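Local coordinates for PilO protein (PDB 2RJZ) that helps assemble functional type IV pili as an inner-membrane partner of PilN, supporting twitching motility, adhesion and biofilm maturation, at residues Glu26-Phe31 with Gln74-Leu79; Glu49-Thr54 with Ser97-Leu102; Glu64-Pro69 with Pro80-Val85; Ile105-Asp110 with Lys131-Asn136. All blocks are in the same frame, centred on the assembly; numbering follows the deposited sequence.

Contact 1: residues Glu26-Phe31 with Gln74-Leu79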
loop_
_atom_site.group_PDB
_atom_site.type_symbol
_atom_site.label_atom_id
_atom_site.label_comp_id
_atom_site.label_asym_id
_atom_site.label_seq_id
_atom_site.Cartn_x
_atom_site.Cartn_y
_atom_site.Cartn_z
ATOM N N GLU A 26 0.326 20.850 -2.005
ATOM C CA GLU A 26 -0.293 21.018 -0.672
ATOM C C GLU A 26 -0.547 19.698 0.115
ATOM O O GLU A 26 -0.400 19.645 1.343
ATOM C CB GLU A 26 -1.578 21.825 -0.796
ATOM C CG GLU A 26 -1.315 23.364 -0.811
ATOM C CD GLU A 26 -2.404 24.170 -1.532
ATOM O OE1 GLU A 26 -3.604 23.791 -1.442
ATOM O OE2 GLU A 26 -2.051 25.193 -2.190
ATOM N N MET A 27 -0.923 18.638 -0.605
ATOM C CA MET A 27 -0.984 17.294 -0.036
ATOM C C MET A 27 0.400 16.895 0.492
ATOM O O MET A 27 0.539 16.445 1.638
ATOM C CB MET A 27 -1.488 16.293 -1.084
ATOM C CG MET A 27 -2.064 15.035 -0.500
ATOM S SD MET A 27 -2.753 13.862 -1.688
ATOM C CE MET A 27 -2.959 12.548 -0.506
ATOM N N GLU A 28 1.416 17.060 -0.350
ATOM C CA GLU A 28 2.793 16.735 0.031
ATOM C C GLU A 28 3.269 17.563 1.221
ATOM O O GLU A 28 3.850 17.025 2.161
ATOM C CB GLU A 28 3.736 16.936 -1.151
ATOM C CG GLU A 28 3.330 16.114 -2.341
ATOM C CD GLU A 28 4.304 16.242 -3.480
ATOM O OE1 GLU A 28 5.506 15.925 -3.247
ATOM O OE2 GLU A 28 3.853 16.651 -4.587
ATOM N N GLU A 29 3.014 18.867 1.176
ATOM C CA GLU A 29 3.441 19.764 2.242
ATOM C C GLU A 29 2.783 19.365 3.575
ATOM O O GLU A 29 3.447 19.302 4.621
ATOM C CB GLU A 29 3.142 21.230 1.869
ATOM C CG GLU A 29 3.776 22.252 2.819
ATOM C CD GLU A 29 3.931 23.639 2.181
ATOM O OE1 GLU A 29 3.162 23.961 1.226
ATOM O OE2 GLU A 29 4.824 24.396 2.638
ATOM N N SER A 30 1.483 19.084 3.519
ATOM C CA SER A 30 0.753 18.579 4.669
ATOM C C SER A 30 1.290 17.255 5.189
ATOM O O SER A 30 1.391 17.062 6.393
ATOM C CB SER A 30 -0.732 18.466 4.344
ATOM O OG SER A 30 -1.246 19.775 4.152
ATOM N N PHE A 31 1.657 16.355 4.291
ATOM C CA PHE A 31 2.220 15.081 4.705
ATOM C C PHE A 31 3.532 15.330 5.468
ATOM O O PHE A 31 3.736 14.770 6.526
ATOM C CB PHE A 31 2.412 14.168 3.486
ATOM C CG PHE A 31 2.956 12.782 3.813
ATOM C CD1 PHE A 31 2.358 11.974 4.794
ATOM C CD2 PHE A 31 4.037 12.281 3.107
ATOM C CE1 PHE A 31 2.834 10.666 5.049
ATOM C CE2 PHE A 31 4.542 11.005 3.365
ATOM C CZ PHE A 31 3.942 10.196 4.345
ATOM N N GLN A 74 10.140 16.858 -2.265
ATOM C CA GLN A 74 10.302 18.203 -1.725
ATOM C C GLN A 74 10.130 18.281 -0.202
ATOM O O GLN A 74 10.965 18.886 0.487
ATOM C CB GLN A 74 9.371 19.206 -2.438
ATOM C CG GLN A 74 9.789 20.664 -2.169
ATOM C CD GLN A 74 8.916 21.715 -2.871
ATOM O OE1 GLN A 74 7.882 21.403 -3.479
ATOM N NE2 GLN A 74 9.338 22.972 -2.771
ATOM N N PHE A 75 9.067 17.676 0.330
ATOM C CA PHE A 75 8.747 17.874 1.748
ATOM C C PHE A 75 8.904 16.640 2.640
ATOM O O PHE A 75 8.678 16.705 3.850
ATOM C CB PHE A 75 7.355 18.513 1.905
ATOM C CG PHE A 75 7.211 19.829 1.170
ATOM C CD1 PHE A 75 7.782 20.984 1.670
ATOM C CD2 PHE A 75 6.510 19.899 -0.016
ATOM C CE1 PHE A 75 7.667 22.200 0.989
ATOM C CE2 PHE A 75 6.375 21.084 -0.688
ATOM C CZ PHE A 75 6.954 22.240 -0.198
ATOM N N TYR A 76 9.276 15.518 2.040
ATOM C CA TYR A 76 9.441 14.274 2.774
ATOM C C TYR A 76 10.420 13.402 2.023
ATOM O O TYR A 76 10.635 13.566 0.818
ATOM C CB TYR A 76 8.095 13.546 2.986
ATOM C CG TYR A 76 7.491 12.991 1.708
ATOM C CD1 TYR A 76 7.785 11.713 1.273
ATOM C CD2 TYR A 76 6.624 13.768 0.933
ATOM C CE1 TYR A 76 7.233 11.213 0.084
ATOM C CE2 TYR A 76 6.085 13.288 -0.239
ATOM C CZ TYR A 76 6.390 12.021 -0.659
ATOM O OH TYR A 76 5.839 11.558 -1.823
ATOM N N ILE A 77 11.027 12.485 2.764
ATOM C CA ILE A 77 11.979 11.536 2.224
ATOM C C ILE A 77 11.442 10.129 2.508
ATOM O O ILE A 77 10.997 9.844 3.627
ATOM C CB ILE A 77 13.377 11.754 2.884
ATOM C CG1 ILE A 77 13.829 13.206 2.678
ATOM C CG2 ILE A 77 14.434 10.747 2.342
ATOM C CD1 ILE A 77 14.926 13.662 3.643
ATOM N N GLU A 78 11.442 9.272 1.498
ATOM C CA GLU A 78 11.001 7.908 1.693
ATOM C C GLU A 78 12.192 6.992 1.922
ATOM O O GLU A 78 13.282 7.199 1.376
ATOM C CB GLU A 78 10.073 7.408 0.572
ATOM C CG GLU A 78 10.770 7.058 -0.707
ATOM C CD GLU A 78 9.835 6.616 -1.833
ATOM O OE1 GLU A 78 8.791 7.292 -2.084
ATOM O OE2 GLU A 78 10.190 5.593 -2.484
ATOM N N LEU A 79 11.964 5.998 2.778
ATOM C CA LEU A 79 12.999 5.062 3.153
ATOM C C LEU A 79 12.452 3.662 2.872
ATOM O O LEU A 79 11.650 3.167 3.643
ATOM C CB LEU A 79 13.365 5.263 4.637
ATOM C CG LEU A 79 13.843 6.659 5.163
ATOM C CD1 LEU A 79 12.758 7.756 5.406
ATOM C CD2 LEU A 79 14.645 6.499 6.461
#
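Phe31 presents its ring edge to the face of Tyr76 in an edge-to-face (T-shaped) aromatic pair, joining helix 17-36, predicted to be coiled coil, to the start of strand 76-87 in the antiparallel sheet. The ring centroids are 5.1 Å apart and the planes stand at 75°. Phe31 CD2 rests near the rim of the Tyr76 face, 3.7 Å from CD2 of that ring. Tyr76 places CG between its backbone N and carbonyl carbon (chi1 69°), which swings the ring off the strand toward the helix. Next to Tyr76, the preceding residue Phe75 sets its ring against the helix at Glu28 and Glu29, with CD2 3.8 Å from Glu29 CA. Glu29 CB makes a CH-pi contact with one face of Phe75, 4.2 Å from the centroid, and the extended Glu29 chain carries its carboxylate along the ring, the two planes only 17° apart. Gln74 CG packs on the opposite face of Phe75. Outside the segments, Tyr133 of the neighbouring strand 124-135 makes a further edge-to-face pair with Phe31, and Met27 of the second subunit packs on Phe31 too. Glu28 turns its carboxylate toward Lys4, its salt-bridge partner, and in passing brings OE1 to 4.0 Å from Tyr76 CE2.

Contact 2: residues Glu49-Thr54 with Ser97-Leu102; sequences EDITRT and SGVSSL
This is mainly apolar packing of helix 43-57 against the C-terminal end of helix 89-100 and the residues just after it, where the chain leaves helical geometry at Ser101. No hydrogen bond crosses it. Leu102, just past the helix, reaches back with both methyls: CD1 lies 3.8 Å from Asp50 CB, and CD2 lies 3.8 Å from Thr54 OG1. Thr54 and Leu102 run past each other in opposite directions. Thr54 CG2 is laid against the bare backbone of Gly98, 3.9 Å from Gly98 C; since glycine has no side chain, the methyl can sit directly on the main chain there. The two helices line one side of the antiparallel sheet, in a layout consistent with a circularly permuted ferredoxin-like fold. On the buried side of the contact, Ile51 CG1 meets Val99 CG2 at 4.3 Å, with Phe95 also touching Ile51 and Thr54, and Val99 in turn rests on Leu108 of strand 106-115. The polar ends are engaged elsewhere. Thr54 OG1 donates to Asp50 O at 2.6 Å from above the carbonyl plane, while Thr54 N reaches the same oxygen from the opposite face. Asp50 OD2 forms a salt bridge with Arg104. A hydrogen bond from Ser97 OG to Asp110 of the second subunit places this end of helix 89-100 at the dimer interface.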
loop_
_atom_site.group_PDB
_atom_site.type_symbol
_atom_site.label_atom_id
_atom_site.label_comp_id
_atom_site.label_asym_id
_atom_site.label_seq_id
_atom_site.Cartn_x
_atom_site.Cartn_y
_atom_site.Cartn_z
ATOM N N GLU A 49 11.988 -3.010 14.894
ATOM C CA GLU A 49 11.632 -3.791 16.079
ATOM C C GLU A 49 10.182 -4.327 16.001
ATOM O O GLU A 49 9.937 -5.481 16.315
ATOM C CB GLU A 49 11.799 -2.933 17.337
ATOM C CG GLU A 49 11.316 -3.630 18.582
ATOM C CD GLU A 49 10.995 -2.680 19.700
ATOM O OE1 GLU A 49 10.670 -1.496 19.418
ATOM O OE2 GLU A 49 11.048 -3.121 20.868
ATOM N N ASP A 50 9.227 -3.477 15.619
ATOM C CA ASP A 50 7.810 -3.897 15.527
ATOM C C ASP A 50 7.574 -4.867 14.396
ATOM O O ASP A 50 6.846 -5.842 14.558
ATOM C CB ASP A 50 6.893 -2.694 15.318
ATOM C CG ASP A 50 6.716 -1.884 16.571
ATOM O OD1 ASP A 50 6.944 -2.461 17.650
ATOM O OD2 ASP A 50 6.347 -0.682 16.483
ATOM N N ILE A 51 8.184 -4.599 13.246
ATOM C CA ILE A 51 8.108 -5.534 12.127
ATOM C C ILE A 51 8.599 -6.896 12.572
ATOM O O ILE A 51 7.948 -7.901 12.308
ATOM C CB ILE A 51 8.867 -5.015 10.860
ATOM C CG1 ILE A 51 8.115 -3.817 10.271
ATOM C CG2 ILE A 51 9.038 -6.126 9.787
ATOM C CD1 ILE A 51 8.854 -3.086 9.185
ATOM N N THR A 52 9.718 -6.926 13.296
ATOM C CA THR A 52 10.373 -8.211 13.654
ATOM C C THR A 52 9.499 -9.012 14.622
ATOM O O THR A 52 9.276 -10.219 14.458
ATOM C CB THR A 52 11.825 -7.965 14.215
ATOM O OG1 THR A 52 12.590 -7.300 13.207
ATOM C CG2 THR A 52 12.517 -9.283 14.526
ATOM N N ARG A 53 8.965 -8.292 15.605
ATOM C CA ARG A 53 8.108 -8.861 16.601
ATOM C C ARG A 53 6.818 -9.378 15.975
ATOM O O ARG A 53 6.327 -10.446 16.353
ATOM C CB ARG A 53 7.812 -7.794 17.651
ATOM C CG ARG A 53 7.057 -8.299 18.852
ATOM C CD ARG A 53 6.982 -7.210 19.970
ATOM N NE ARG A 53 8.167 -6.330 20.027
ATOM C CZ ARG A 53 9.220 -6.524 20.814
ATOM N NH1 ARG A 53 9.268 -7.590 21.606
ATOM N NH2 ARG A 53 10.235 -5.655 20.802
ATOM N N THR A 54 6.279 -8.629 15.006
ATOM C CA THR A 54 5.037 -9.016 14.304
ATOM C C THR A 54 5.258 -10.285 13.507
ATOM O O THR A 54 4.402 -11.180 13.488
ATOM C CB THR A 54 4.543 -7.902 13.342
ATOM O OG1 THR A 54 4.384 -6.683 14.073
ATOM C CG2 THR A 54 3.173 -8.282 12.688
ATOM N N SER A 97 -0.839 -8.149 7.391
ATOM C CA SER A 97 -1.946 -7.461 8.028
ATOM C C SER A 97 -1.530 -6.801 9.359
ATOM O O SER A 97 -2.001 -5.723 9.674
ATOM C CB SER A 97 -3.115 -8.439 8.247
ATOM O OG SER A 97 -4.196 -7.747 8.840
ATOM N N GLY A 98 -0.662 -7.447 10.134
ATOM C CA GLY A 98 -0.242 -6.890 11.427
ATOM C C GLY A 98 0.673 -5.679 11.247
ATOM O O GLY A 98 0.573 -4.689 12.003
ATOM N N VAL A 99 1.561 -5.749 10.247
ATOM C CA VAL A 99 2.472 -4.648 9.958
ATOM C C VAL A 99 1.640 -3.437 9.539
ATOM O O VAL A 99 1.938 -2.299 9.923
ATOM C CB VAL A 99 3.497 -4.999 8.857
ATOM C CG1 VAL A 99 4.209 -3.756 8.321
ATOM C CG2 VAL A 99 4.515 -5.986 9.352
ATOM N N SER A 100 0.577 -3.672 8.773
ATOM C CA SER A 100 -0.157 -2.526 8.235
ATOM C C SER A 100 -1.030 -1.884 9.306
ATOM O O SER A 100 -1.385 -0.706 9.181
ATOM C CB SER A 100 -0.940 -2.873 6.955
ATOM O OG SER A 100 -1.951 -3.830 7.243
ATOM N N SER A 101 -1.318 -2.648 10.371
ATOM C CA SER A 101 -2.030 -2.160 11.575
ATOM C C SER A 101 -1.144 -1.610 12.693
ATOM O O SER A 101 -1.654 -1.382 13.805
ATOM C CB SER A 101 -2.889 -3.281 12.199
ATOM O OG SER A 101 -3.743 -3.893 11.251
ATOM N N LEU A 102 0.156 -1.424 12.436
ATOM C CA LEU A 102 1.085 -0.895 13.442
ATOM C C LEU A 102 0.913 0.607 13.689
ATOM O O LEU A 102 0.537 1.353 12.770
ATOM C CB LEU A 102 2.537 -1.120 13.010
ATOM C CG LEU A 102 3.148 -2.523 12.990
ATOM C CD1 LEU A 102 4.567 -2.483 12.358
ATOM C CD2 LEU A 102 3.187 -3.110 14.386
#

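Contact 3: residues Glu64-Pro69 with Pro80-Val85; sequences EIKLLP and PIQISV
Strands 64-67 and 80-85 run antiparallel, their axes 4.7 Å apart at closest, with the hydrogen-bonded pairs Glu64-Ser84 and Lys66-Gln82 alternating with the non-hydrogen-bonded pairs Ile65-Ile83 and Leu67-Ile81. Lys66 and Gln82 bond reciprocally, both N-to-O distances being 2.8 Å; at the outer pair Ser84 N gives a nearly straight bond to Glu64 O, whereas the return bond from Glu64 N is weak. Beyond the last bridge Leu68 N still reaches Pro80 O at 2.9 Å, so the ladder continues into the loop. Ile65, Leu67, Ile81 and Ile83 share one face. There the CG2 methyls of Ile65 and Ile81 lie side by side 3.7 Å apart, both residues having the same chi1 setting, and Leu47 and Leu48 of helix 43-57 pack against this face. The other face bears Glu64, Lys66, Gln82 and Ser84. A water links three of its side chains: it donates to Glu64 OE1 at 2.6 Å, accepts a weak bond from Gln82 NE2 and is bonded to Ser84 OG, with a weak bond to Gln82 O besides. The Glu64 carboxylate and Gln82 amide are thereby bridged, although OE1 and NE2 themselves are 3.8 Å apart. Further along, Leu68 CD1 touches Pro80 CB at 3.8 Å, and Leu129 of strand 124-135 touches both residues. An apolar face against a helix and a polar face opposite are characteristic of an amphipathic beta hairpin, here forming one edge of a two-layer alpha/beta sandwich.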
loop_
_atom_site.group_PDB
_atom_site.type_symbol
_atom_site.label_atom_id
_atom_site.label_comp_id
_atom_site.label_asym_id
_atom_site.label_seq_id
_atom_site.Cartn_x
_atom_site.Cartn_y
_atom_site.Cartn_z
ATOM N N GLU A 64 16.231 -11.673 6.123
ATOM C CA GLU A 64 16.924 -10.451 5.708
ATOM C C GLU A 64 16.043 -9.206 5.804
ATOM O O GLU A 64 14.829 -9.232 5.534
ATOM C CB GLU A 64 17.506 -10.618 4.295
ATOM C CG GLU A 64 18.046 -9.355 3.673
ATOM C CD GLU A 64 18.457 -9.575 2.219
ATOM O OE1 GLU A 64 17.696 -9.174 1.287
ATOM O OE2 GLU A 64 19.538 -10.184 2.002
ATOM N N ILE A 65 16.667 -8.121 6.237
ATOM C CA ILE A 65 16.088 -6.794 6.149
ATOM C C ILE A 65 17.083 -5.936 5.414
ATOM O O ILE A 65 18.245 -5.742 5.868
ATOM C CB ILE A 65 15.861 -6.148 7.504
ATOM C CG1 ILE A 65 14.848 -6.947 8.313
ATOM C CG2 ILE A 65 15.393 -4.700 7.304
ATOM C CD1 ILE A 65 14.921 -6.658 9.780
ATOM N N LYS A 66 16.631 -5.421 4.278
ATOM C CA LYS A 66 17.501 -4.693 3.402
ATOM C C LYS A 66 16.990 -3.273 3.313
ATOM O O LYS A 66 15.848 -3.019 2.861
ATOM C CB LYS A 66 17.532 -5.364 2.040
ATOM C CG LYS A 66 18.574 -4.807 1.124
ATOM C CD LYS A 66 18.624 -5.539 -0.202
ATOM C CE LYS A 66 19.672 -4.865 -1.133
ATOM N NZ LYS A 66 19.456 -5.126 -2.608
ATOM N N LEU A 67 17.819 -2.348 3.784
ATOM C CA LEU A 67 17.496 -0.931 3.722
ATOM C C LEU A 67 18.045 -0.427 2.412
ATOM O O LEU A 67 19.207 -0.633 2.096
ATOM C CB LEU A 67 18.101 -0.172 4.898
ATOM C CG LEU A 67 17.260 0.046 6.145
ATOM C CD1 LEU A 67 17.019 -1.251 6.931
ATOM C CD2 LEU A 67 17.935 1.076 7.034
ATOM N N LEU A 68 17.185 0.199 1.635
ATOM C CA LEU A 68 17.539 0.649 0.312
ATOM C C LEU A 68 17.793 2.166 0.339
ATOM O O LEU A 68 17.447 2.834 1.301
ATOM C CB LEU A 68 16.413 0.273 -0.657
ATOM C CG LEU A 68 16.006 -1.191 -0.892
ATOM C CD1 LEU A 68 14.720 -1.245 -1.716
ATOM C CD2 LEU A 68 17.114 -1.956 -1.608
ATOM N N PRO A 69 18.423 2.716 -0.702
ATOM C CA PRO A 69 18.662 4.177 -0.746
ATOM C C PRO A 69 17.405 5.041 -0.527
ATOM O O PRO A 69 16.351 4.771 -1.111
ATOM C CB PRO A 69 19.205 4.417 -2.163
ATOM C CG PRO A 69 19.629 3.056 -2.697
ATOM C CD PRO A 69 18.972 1.993 -1.865
ATOM N N PRO A 80 12.856 3.048 1.740
ATOM C CA PRO A 80 12.392 1.707 1.344
ATOM C C PRO A 80 13.128 0.605 2.091
ATOM O O PRO A 80 14.360 0.610 2.162
ATOM C CB PRO A 80 12.714 1.628 -0.168
ATOM C CG PRO A 80 13.292 3.001 -0.552
ATOM C CD PRO A 80 13.770 3.627 0.731
ATOM N N ILE A 81 12.358 -0.325 2.650
ATOM C CA ILE A 81 12.879 -1.447 3.398
ATOM C C ILE A 81 12.318 -2.726 2.776
ATOM O O ILE A 81 11.096 -2.969 2.804
ATOM C CB ILE A 81 12.400 -1.382 4.855
ATOM C CG1 ILE A 81 12.793 -0.049 5.505
ATOM C CG2 ILE A 81 12.896 -2.588 5.658
ATOM C CD1 ILE A 81 11.890 0.346 6.665
ATOM N N GLN A 82 13.210 -3.548 2.234
ATOM C CA GLN A 82 12.840 -4.848 1.706
ATOM C C GLN A 82 12.989 -5.970 2.735
ATOM O O GLN A 82 14.086 -6.199 3.260
ATOM C CB GLN A 82 13.678 -5.150 0.472
ATOM C CG GLN A 82 13.281 -6.435 -0.207
ATOM C CD GLN A 82 14.355 -6.918 -1.151
ATOM O OE1 GLN A 82 14.822 -6.160 -2.006
ATOM N NE2 GLN A 82 14.774 -8.179 -0.995
ATOM N N ILE A 83 11.878 -6.652 3.024
ATOM C CA ILE A 83 11.822 -7.706 4.010
ATOM C C ILE A 83 11.677 -9.090 3.356
ATOM O O ILE A 83 10.724 -9.315 2.569
ATOM C CB ILE A 83 10.567 -7.572 4.918
ATOM C CG1 ILE A 83 10.231 -6.128 5.295
ATOM C CG2 ILE A 83 10.671 -8.457 6.151
ATOM C CD1 ILE A 83 11.328 -5.408 5.928
ATOM N N SER A 84 12.563 -10.017 3.736
ATOM C CA SER A 84 12.452 -11.431 3.388
ATOM C C SER A 84 12.134 -12.292 4.599
ATOM O O SER A 84 12.899 -12.328 5.575
ATOM C CB SER A 84 13.755 -11.954 2.766
ATOM O OG SER A 84 14.026 -11.304 1.538
ATOM N N VAL A 85 11.026 -13.005 4.519
ATOM C CA VAL A 85 10.578 -13.889 5.582
ATOM C C VAL A 85 10.218 -15.259 4.986
ATOM O O VAL A 85 10.074 -15.394 3.768
ATOM C CB VAL A 85 9.362 -13.297 6.341
ATOM C CG1 VAL A 85 9.778 -12.063 7.068
ATOM C CG2 VAL A 85 8.223 -12.959 5.388
HETATM O O HOH W 1 15.202 -8.601 1.676
#

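Contact 4: residues Ile105-Asp110 with Lys131-Asn136; sequences IVTLHD and KTYRYN. With SO4 (sulfate ion), chain C.
The beta hairpin of strands 106-115 and 124-135, which closes one margin of the sheet within the chain, is joined here near its open end. Thr107 and Lys131 form an antiparallel hydrogen-bonded pair: Thr107 N to Lys131 O is 3.0 Å and Lys131 N to Thr107 O is 2.9 Å. A step earlier, Thr132 OG1, turned to the side away from its own backbone N (chi1 -163°), donates to Ile105 O at 2.7 Å almost in line with the carbonyl, a side-chain bond just ahead of the Thr107-Lys131 pair. The Thr107 hydroxyl is held twice. Tyr133 OH lies 2.5 Å from Thr107 OG1, which approaches the tyrosine at its ring edge, and His109 NE2 is hydrogen-bonded to the same OG1 at an equally short distance; both separations are unusually small. Lys131 runs across the imidazole at about a right angle, its CE 4.2 Å from the His109 centroid over the middle of one face, in a CH-pi contact. Past the ring, Lys131 NZ is directed at a sulfate, probably from the crystallisation liquor; the modelled separation is too short to be trusted. Ile105 CG2 touches Tyr133 CD2 at 4.0 Å, where Leu35 of helix 17-36 packs on both residues. With NE2 at Thr107 and one face under Lys131, the imidazole is probably restrained. Lys131 NZ and Ser2 N facing the sulfate, with Glu78 of strand 76-87 as a second partner of the lysine, suggest a small site that can accept an anion, with no natural ligand implied.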
loop_
_atom_site.group_PDB
_atom_site.type_symbol
_atom_site.label_atom_id
_atom_site.label_comp_id
_atom_site.label_asym_id
_atom_site.label_seq_id
_atom_site.Cartn_x
_atom_site.Cartn_y
_atom_site.Cartn_z
ATOM N N ILE A 105 4.038 5.053 10.708
ATOM C CA ILE A 105 3.776 5.534 9.366
ATOM C C ILE A 105 4.572 4.595 8.447
ATOM O O ILE A 105 5.766 4.785 8.214
ATOM C CB ILE A 105 4.231 7.030 9.150
ATOM C CG1 ILE A 105 3.703 7.980 10.250
ATOM C CG2 ILE A 105 3.914 7.487 7.717
ATOM C CD1 ILE A 105 2.214 7.927 10.528
ATOM N N VAL A 106 3.905 3.543 7.989
ATOM C CA VAL A 106 4.546 2.520 7.170
ATOM C C VAL A 106 3.552 2.049 6.105
ATOM O O VAL A 106 2.408 1.746 6.420
ATOM C CB VAL A 106 5.103 1.338 8.024
ATOM C CG1 VAL A 106 4.001 0.666 8.839
ATOM C CG2 VAL A 106 5.844 0.330 7.145
ATOM N N THR A 107 3.986 2.040 4.850
ATOM C CA THR A 107 3.132 1.569 3.777
ATOM C C THR A 107 3.768 0.302 3.203
ATOM O O THR A 107 5.004 0.133 3.247
ATOM C CB THR A 107 2.951 2.639 2.679
ATOM O OG1 THR A 107 4.233 3.031 2.180
ATOM C CG2 THR A 107 2.221 3.865 3.204
ATOM N N LEU A 108 2.931 -0.580 2.685
ATOM C CA LEU A 108 3.399 -1.833 2.110
ATOM C C LEU A 108 3.153 -1.831 0.622
ATOM O O LEU A 108 2.171 -1.247 0.141
ATOM C CB LEU A 108 2.732 -3.038 2.784
ATOM C CG LEU A 108 3.034 -3.160 4.281
ATOM C CD1 LEU A 108 2.173 -4.238 4.901
ATOM C CD2 LEU A 108 4.496 -3.515 4.489
ATOM N N HIS A 109 4.067 -2.456 -0.121
ATOM C CA HIS A 109 4.041 -2.322 -1.591
ATOM C C HIS A 109 4.098 -3.678 -2.276
ATOM O O HIS A 109 3.441 -4.597 -1.800
ATOM C CB HIS A 109 5.061 -1.286 -2.047
ATOM C CG HIS A 109 4.884 0.022 -1.336
ATOM N ND1 HIS A 109 4.127 1.059 -1.847
ATOM C CD2 HIS A 109 5.299 0.426 -0.109
ATOM C CE1 HIS A 109 4.097 2.051 -0.973
ATOM N NE2 HIS A 109 4.804 1.691 0.090
ATOM N N ASP A 110 4.847 -3.818 -3.359
ATOM C CA ASP A 110 4.933 -5.081 -4.033
ATOM C C ASP A 110 5.554 -6.186 -3.172
ATOM O O ASP A 110 6.387 -5.938 -2.284
ATOM C CB ASP A 110 5.650 -4.914 -5.383
ATOM C CG ASP A 110 4.904 -3.951 -6.325
ATOM O OD1 ASP A 110 3.732 -3.603 -6.034
ATOM O OD2 ASP A 110 5.487 -3.535 -7.347
ATOM N N LYS A 131 7.766 0.851 3.192
ATOM C CA LYS A 131 8.376 2.170 3.172
ATOM C C LYS A 131 7.987 2.925 4.388
ATOM O O LYS A 131 6.865 2.834 4.885
ATOM C CB LYS A 131 7.938 3.009 1.967
ATOM C CG LYS A 131 8.517 2.591 0.663
ATOM C CD LYS A 131 7.820 3.344 -0.438
ATOM C CE LYS A 131 8.279 2.813 -1.777
ATOM N NZ LYS A 131 7.724 3.632 -2.871
ATOM N N THR A 132 8.941 3.700 4.866
ATOM C CA THR A 132 8.618 4.679 5.848
ATOM C C THR A 132 9.133 6.033 5.338
ATOM O O THR A 132 9.798 6.111 4.293
ATOM C CB THR A 132 9.130 4.280 7.249
ATOM O OG1 THR A 132 8.444 5.085 8.232
ATOM C CG2 THR A 132 10.668 4.437 7.350
ATOM N N TYR A 133 8.827 7.083 6.086
ATOM C CA TYR A 133 8.975 8.432 5.613
ATOM C C TYR A 133 9.432 9.356 6.752
ATOM O O TYR A 133 9.090 9.160 7.932
ATOM C CB TYR A 133 7.641 8.944 5.028
ATOM C CG TYR A 133 6.973 7.995 4.027
ATOM C CD1 TYR A 133 7.099 8.186 2.632
ATOM C CD2 TYR A 133 6.225 6.904 4.483
ATOM C CE1 TYR A 133 6.465 7.300 1.732
ATOM C CE2 TYR A 133 5.618 6.026 3.617
ATOM C CZ TYR A 133 5.730 6.219 2.251
ATOM O OH TYR A 133 5.094 5.296 1.448
ATOM N N ARG A 134 10.186 10.385 6.381
ATOM C CA ARG A 134 10.506 11.437 7.334
ATOM C C ARG A 134 10.424 12.793 6.644
ATOM O O ARG A 134 10.550 12.872 5.415
ATOM C CB ARG A 134 11.881 11.187 7.944
ATOM C CG ARG A 134 13.037 11.511 7.038
ATOM C CD ARG A 134 14.318 10.878 7.585
ATOM N NE ARG A 134 15.417 10.873 6.614
ATOM C CZ ARG A 134 16.277 11.877 6.443
ATOM N NH1 ARG A 134 16.148 13.000 7.162
ATOM N NH2 ARG A 134 17.259 11.763 5.548
ATOM N N TYR A 135 10.201 13.846 7.424
ATOM C CA TYR A 135 10.281 15.211 6.910
ATOM C C TYR A 135 11.595 15.472 6.157
ATOM O O TYR A 135 12.669 15.097 6.635
ATOM C CB TYR A 135 10.158 16.194 8.062
ATOM C CG TYR A 135 10.299 17.634 7.663
ATOM C CD1 TYR A 135 9.407 18.208 6.755
ATOM C CD2 TYR A 135 11.316 18.441 8.202
ATOM C CE1 TYR A 135 9.508 19.524 6.384
ATOM C CE2 TYR A 135 11.432 19.788 7.833
ATOM C CZ TYR A 135 10.520 20.314 6.920
ATOM O OH TYR A 135 10.587 21.630 6.522
ATOM N N ASN A 136 11.512 16.101 4.983
ATOM C CA ASN A 136 12.720 16.502 4.267
ATOM C C ASN A 136 13.374 17.725 4.908
ATOM O O ASN A 136 13.154 18.849 4.462
ATOM C CB ASN A 136 12.471 16.756 2.767
ATOM C CG ASN A 136 13.769 17.087 2.010
ATOM O OD1 ASN A 136 14.797 17.391 2.627
ATOM N ND2 ASN A 136 13.732 17.006 0.682
HETATM S S SO4 C . 6.186 1.898 -5.251
HETATM O O1 SO4 C . 7.108 0.917 -4.651
HETATM O O2 SO4 C . 6.032 3.103 -4.431
HETATM O O3 SO4 C . 6.725 2.336 -6.545
HETATM O O4 SO4 C . 4.852 1.289 -5.398
#

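How the contacts relate
In this periplasmic fragment of the membrane protein PilO, contacts 1, 3 and 4 use one antiparallel sheet, ordered 61-72, 76-87, 124-135, 106-115. Contacts 1 and 3 take adjoining parts of strand 76-87, about 22 Å between centres; contact 4 is about 11 and 12 Å from them, centre to centre, and backbone bonds from Ile77 and Leu79 tie it to contact 1. Contact 2 joins two helices packed on the sheet, its centre about 14 Å from those of contacts 3 and 4. Along the chain, contact 3 falls within the span of contact 2, contact 1 crosses both, and contact 4 follows all three. Helix 17-36, helix 89-100 and edge strand 106-115 also meet the second subunit.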